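Local coordinates for hypothetical protein PH1566 (Pyrococcus horikoshii, PDB 2E3U) that probably binds RNA through its two KH domains, as a Dim2p-type factor in the processing of ribosomal RNA precursors, at residues 92-104 with 109-121. Residues are numbered along the deposited sequence; the frame is centred on the assembly and turned at random.
Sequences KARDIVLAIGRGF and AFRLLNEGEYLEI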
loop_
_atom_site.group_PDB
_atom_site.type_symbol
_atom_site.label_atom_id
_atom_site.label_comp_id
_atom_site.label_asym_id
_atom_site.label_seq_id
_atom_site.Cartn_x
_atom_site.Cartn_y
_atom_site.Cartn_z
ATOM N N LYS A 92 -4.201 6.760 -9.678
ATOM C CA LYS A 92 -2.915 6.188 -9.394
ATOM C C LYS A 92 -2.102 7.051 -8.450
ATOM O O LYS A 92 -1.438 6.530 -7.541
ATOM C CB LYS A 92 -2.157 5.907 -10.713
ATOM C CG LYS A 92 -2.541 4.544 -11.384
ATOM C CD LYS A 92 -1.672 4.315 -12.643
ATOM C CE LYS A 92 -1.899 2.958 -13.288
ATOM N NZ LYS A 92 -1.952 1.811 -12.318
ATOM N N ALA A 93 -2.125 8.368 -8.668
ATOM C CA ALA A 93 -1.519 9.280 -7.706
ATOM C C ALA A 93 -2.198 9.162 -6.341
ATOM O O ALA A 93 -1.527 9.175 -5.326
ATOM C CB ALA A 93 -1.546 10.745 -8.204
ATOM N N ARG A 94 -3.526 9.043 -6.320
ATOM C CA ARG A 94 -4.231 8.927 -5.065
ATOM C C ARG A 94 -3.814 7.651 -4.309
ATOM O O ARG A 94 -3.596 7.662 -3.089
ATOM C CB ARG A 94 -5.748 8.902 -5.316
ATOM C CG ARG A 94 -6.548 8.547 -4.038
ATOM C CD ARG A 94 -7.864 7.865 -4.327
ATOM N NE ARG A 94 -7.687 6.621 -5.042
ATOM C CZ ARG A 94 -8.553 6.144 -5.942
ATOM N NH1 ARG A 94 -9.632 6.826 -6.251
ATOM N NH2 ARG A 94 -8.328 4.975 -6.543
ATOM N N ASP A 95 -3.707 6.550 -5.060
ATOM C CA ASP A 95 -3.366 5.259 -4.517
ATOM C C ASP A 95 -1.920 5.237 -4.021
ATOM O O ASP A 95 -1.635 4.604 -3.026
ATOM C CB ASP A 95 -3.618 4.172 -5.561
ATOM C CG ASP A 95 -5.089 3.925 -5.796
ATOM O OD1 ASP A 95 -5.957 4.466 -5.054
ATOM O OD2 ASP A 95 -5.404 3.173 -6.733
ATOM N N ILE A 96 -1.034 5.957 -4.681
ATOM C CA ILE A 96 0.339 6.110 -4.207
ATOM C C ILE A 96 0.394 6.840 -2.875
ATOM O O ILE A 96 1.092 6.396 -1.950
ATOM C CB ILE A 96 1.217 6.867 -5.244
ATOM C CG1 ILE A 96 1.438 5.985 -6.462
ATOM C CG2 ILE A 96 2.557 7.335 -4.616
ATOM C CD1 ILE A 96 1.974 6.775 -7.690
ATOM N N VAL A 97 -0.314 7.974 -2.799
ATOM C CA VAL A 97 -0.557 8.681 -1.533
ATOM C C VAL A 97 -1.096 7.777 -0.412
ATOM O O VAL A 97 -0.558 7.780 0.731
ATOM C CB VAL A 97 -1.559 9.855 -1.729
ATOM C CG1 VAL A 97 -1.936 10.498 -0.396
ATOM C CG2 VAL A 97 -0.962 10.887 -2.702
ATOM N N LEU A 98 -2.179 7.058 -0.721
ATOM C CA LEU A 98 -2.749 6.058 0.215
ATOM C C LEU A 98 -1.773 4.946 0.634
ATOM O O LEU A 98 -1.768 4.549 1.795
ATOM C CB LEU A 98 -3.993 5.383 -0.388
ATOM C CG LEU A 98 -5.239 6.236 -0.505
ATOM C CD1 LEU A 98 -6.276 5.410 -1.255
ATOM C CD2 LEU A 98 -5.718 6.622 0.949
ATOM N N ALA A 99 -0.995 4.436 -0.336
ATOM C CA ALA A 99 0.024 3.415 -0.095
ATOM C C ALA A 99 1.133 3.933 0.867
ATOM O O ALA A 99 1.487 3.253 1.819
ATOM C CB ALA A 99 0.638 2.942 -1.435
ATOM N N ILE A 100 1.673 5.126 0.591
ATOM C CA ILE A 100 2.591 5.804 1.518
ATOM C C ILE A 100 1.952 5.995 2.921
ATOM O O ILE A 100 2.555 5.698 3.941
ATOM C CB ILE A 100 3.073 7.168 0.924
ATOM C CG1 ILE A 100 3.825 6.913 -0.394
ATOM C CG2 ILE A 100 3.983 7.953 1.949
ATOM C CD1 ILE A 100 4.125 8.207 -1.203
ATOM N N GLY A 101 0.728 6.481 2.958
ATOM C CA GLY A 101 0.011 6.632 4.192
ATOM C C GLY A 101 -0.158 5.365 4.976
ATOM O O GLY A 101 -0.165 5.417 6.214
ATOM N N ARG A 102 -0.297 4.231 4.283
ATOM C CA ARG A 102 -0.432 2.927 4.937
ATOM C C ARG A 102 0.912 2.188 5.144
ATOM O O ARG A 102 0.980 0.942 5.251
ATOM C CB ARG A 102 -1.425 2.069 4.143
ATOM C CG ARG A 102 -2.859 2.557 4.235
ATOM C CD ARG A 102 -3.418 2.256 5.630
ATOM N NE ARG A 102 -3.308 3.357 6.570
ATOM C CZ ARG A 102 -3.160 3.222 7.889
ATOM N NH1 ARG A 102 -3.036 2.021 8.459
ATOM N NH2 ARG A 102 -3.099 4.306 8.646
ATOM N N GLY A 103 1.991 2.953 5.120
ATOM C CA GLY A 103 3.275 2.408 5.503
ATOM C C GLY A 103 4.244 1.981 4.422
ATOM O O GLY A 103 5.356 1.596 4.768
ATOM N N PHE A 104 3.862 2.039 3.136
ATOM C CA PHE A 104 4.843 1.798 2.054
ATOM C C PHE A 104 5.810 2.984 1.945
ATOM O O PHE A 104 5.380 4.140 2.037
ATOM C CB PHE A 104 4.152 1.573 0.678
ATOM C CG PHE A 104 3.553 0.187 0.497
ATOM C CD1 PHE A 104 2.170 0.001 0.501
ATOM C CD2 PHE A 104 4.366 -0.923 0.318
ATOM C CE1 PHE A 104 1.595 -1.265 0.302
ATOM C CE2 PHE A 104 3.826 -2.195 0.161
ATOM C CZ PHE A 104 2.424 -2.377 0.153
ATOM N N ALA A 109 5.663 2.318 -3.042
ATOM C CA ALA A 109 4.369 2.832 -3.589
ATOM C C ALA A 109 4.378 3.123 -5.101
ATOM O O ALA A 109 3.361 2.911 -5.786
ATOM C CB ALA A 109 3.929 4.061 -2.843
ATOM N N PHE A 110 5.507 3.623 -5.636
ATOM C CA PHE A 110 5.617 3.904 -7.091
ATOM C C PHE A 110 5.439 2.682 -7.994
ATOM O O PHE A 110 5.205 2.828 -9.201
ATOM C CB PHE A 110 6.940 4.572 -7.459
ATOM C CG PHE A 110 6.995 6.050 -7.179
ATOM C CD1 PHE A 110 5.960 6.892 -7.563
ATOM C CD2 PHE A 110 8.124 6.603 -6.589
ATOM C CE1 PHE A 110 6.014 8.257 -7.310
ATOM C CE2 PHE A 110 8.209 7.990 -6.333
ATOM C CZ PHE A 110 7.155 8.810 -6.701
ATOM N N ARG A 111 5.537 1.485 -7.435
ATOM C CA ARG A 111 5.044 0.276 -8.129
ATOM C C ARG A 111 3.648 0.478 -8.760
ATOM O O ARG A 111 3.386 -0.001 -9.865
ATOM C CB ARG A 111 5.003 -0.935 -7.182
ATOM C CG ARG A 111 4.753 -2.281 -7.909
ATOM C CD ARG A 111 4.574 -3.440 -6.939
ATOM N NE ARG A 111 4.100 -4.593 -7.698
ATOM C CZ ARG A 111 4.298 -5.871 -7.383
ATOM N NH1 ARG A 111 3.812 -6.777 -8.202
ATOM N NH2 ARG A 111 4.982 -6.237 -6.269
ATOM N N LEU A 112 2.782 1.217 -8.072
ATOM C CA LEU A 112 1.414 1.423 -8.491
ATOM C C LEU A 112 1.294 2.141 -9.840
ATOM O O LEU A 112 0.224 2.107 -10.446
ATOM C CB LEU A 112 0.634 2.194 -7.441
ATOM C CG LEU A 112 0.197 1.372 -6.232
ATOM C CD1 LEU A 112 -0.064 2.365 -5.109
ATOM C CD2 LEU A 112 -1.049 0.601 -6.583
ATOM N N LEU A 113 2.376 2.789 -10.300
ATOM C CA LEU A 113 2.411 3.424 -11.627
ATOM C C LEU A 113 2.369 2.413 -12.752
ATOM O O LEU A 113 2.022 2.762 -13.865
ATOM C CB LEU A 113 3.660 4.298 -11.781
ATOM C CG LEU A 113 3.751 5.529 -10.865
ATOM C CD1 LEU A 113 5.111 6.170 -10.964
ATOM C CD2 LEU A 113 2.683 6.490 -11.293
ATOM N N ASN A 114 2.740 1.160 -12.471
ATOM C CA ASN A 114 2.727 0.104 -13.485
ATOM C C ASN A 114 1.289 -0.275 -13.808
ATOM O O ASN A 114 0.433 -0.384 -12.914
ATOM C CB ASN A 114 3.492 -1.168 -13.032
ATOM C CG ASN A 114 4.970 -0.915 -12.674
ATOM O OD1 ASN A 114 5.557 -1.653 -11.862
ATOM N ND2 ASN A 114 5.565 0.106 -13.259
ATOM N N GLU A 115 1.014 -0.494 -15.088
ATOM C CA GLU A 115 -0.340 -0.879 -15.500
ATOM C C GLU A 115 -0.705 -2.299 -15.003
ATOM O O GLU A 115 0.166 -3.184 -14.860
ATOM C CB GLU A 115 -0.538 -0.673 -17.021
ATOM C CG GLU A 115 -0.878 0.819 -17.455
ATOM C CD GLU A 115 0.336 1.784 -17.487
ATOM O OE1 GLU A 115 1.442 1.450 -16.987
ATOM O OE2 GLU A 115 0.189 2.918 -18.000
ATOM N N GLY A 116 -1.986 -2.484 -14.692
ATOM C CA GLY A 116 -2.467 -3.696 -14.057
ATOM C C GLY A 116 -2.138 -3.791 -12.579
ATOM O O GLY A 116 -2.452 -4.772 -11.949
ATOM N N GLU A 117 -1.487 -2.784 -12.009
ATOM C CA GLU A 117 -1.140 -2.858 -10.583
ATOM C C GLU A 117 -2.168 -2.069 -9.779
ATOM O O GLU A 117 -2.569 -0.966 -10.181
ATOM C CB GLU A 117 0.278 -2.352 -10.326
ATOM C CG GLU A 117 1.083 -3.258 -9.447
ATOM C CD GLU A 117 1.914 -4.258 -10.196
ATOM O OE1 GLU A 117 1.771 -4.455 -11.404
ATOM O OE2 GLU A 117 2.740 -4.888 -9.556
ATOM N N TYR A 118 -2.599 -2.652 -8.662
ATOM C CA TYR A 118 -3.649 -2.091 -7.815
ATOM C C TYR A 118 -3.195 -2.102 -6.363
ATOM O O TYR A 118 -2.237 -2.792 -6.002
ATOM C CB TYR A 118 -4.941 -2.915 -7.926
ATOM C CG TYR A 118 -5.557 -2.948 -9.321
ATOM C CD1 TYR A 118 -6.641 -2.134 -9.653
ATOM C CD2 TYR A 118 -5.044 -3.785 -10.301
ATOM C CE1 TYR A 118 -7.196 -2.167 -10.937
ATOM C CE2 TYR A 118 -5.587 -3.822 -11.586
ATOM C CZ TYR A 118 -6.649 -3.004 -11.898
ATOM O OH TYR A 118 -7.186 -3.077 -13.171
ATOM N N LEU A 119 -3.914 -1.341 -5.554
ATOM C CA LEU A 119 -3.673 -1.208 -4.145
ATOM C C LEU A 119 -4.878 -1.811 -3.467
ATOM O O LEU A 119 -5.986 -1.564 -3.901
ATOM C CB LEU A 119 -3.551 0.273 -3.750
ATOM C CG LEU A 119 -3.471 0.555 -2.269
ATOM C CD1 LEU A 119 -2.246 -0.104 -1.568
ATOM C CD2 LEU A 119 -3.517 2.100 -2.028
ATOM N N GLU A 120 -4.654 -2.600 -2.420
ATOM C CA GLU A 120 -5.734 -3.102 -1.596
ATOM C C GLU A 120 -5.372 -2.906 -0.132
ATOM O O GLU A 120 -4.346 -3.385 0.309
ATOM C CB GLU A 120 -6.083 -4.585 -1.908
ATOM C CG GLU A 120 -6.934 -5.265 -0.781
ATOM C CD GLU A 120 -7.974 -6.281 -1.250
ATOM O OE1 GLU A 120 -8.929 -6.549 -0.480
ATOM O OE2 GLU A 120 -7.869 -6.838 -2.363
ATOM N N ILE A 121 -6.212 -2.188 0.604
ATOM C CA ILE A 121 -6.036 -2.006 2.052
ATOM C C ILE A 121 -7.031 -2.847 2.858
ATOM O O ILE A 121 -8.241 -2.764 2.680
ATOM C CB ILE A 121 -6.225 -0.544 2.520
ATOM C CG1 ILE A 121 -5.634 0.475 1.546
ATOM C CG2 ILE A 121 -5.695 -0.349 3.948
ATOM C CD1 ILE A 121 -4.186 0.462 1.447
#
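K92 of helix 87-101 reaches over the end of the 3-10 segment 110-113; I96 and A99, farther along that helix, pack on A109 and L112. The contact joins two type I KH domains. Helix 87-101 lies on the three-stranded sheet of the first, and strand 118-123 is an edge strand of the second. The K92 chain runs extended to CE and bends at its last torsion (chi4 -45°). K92 NZ then donates to L112 O at 2.9 Å, nearly in line with the C=O, and to N114 O at 3.3 Å, from above the carbonyl plane. E117 N, within the type II turn 114-117, reaches N114 O from the opposite face. With an alanine in place of K92, L112 O would probably lose this donor, N114 O would keep only E117 N, and the turn would be less firmly tied to the helix. I96 slides past L112 in the opposite direction and crosses L113 at about a right angle, I96 CD1 lying 3.7 Å from L113 CD2. A109 CB sits 3.8 Å from A99 CB and equally close to I100 CG1. With CG anti to the backbone N (chi1 173°), L119 sends both methyls to the helix: L119 CD2 is 3.7 Å from L98 CB, and CD1 meets A99. A Schellman motif ends the helix, with G103 as C-prime residue; F104 touches A109 and strand 168-173. R102 NH1 hydrogen-bonds T168, and R102 CG lies 3.7 Å from I121 CD1.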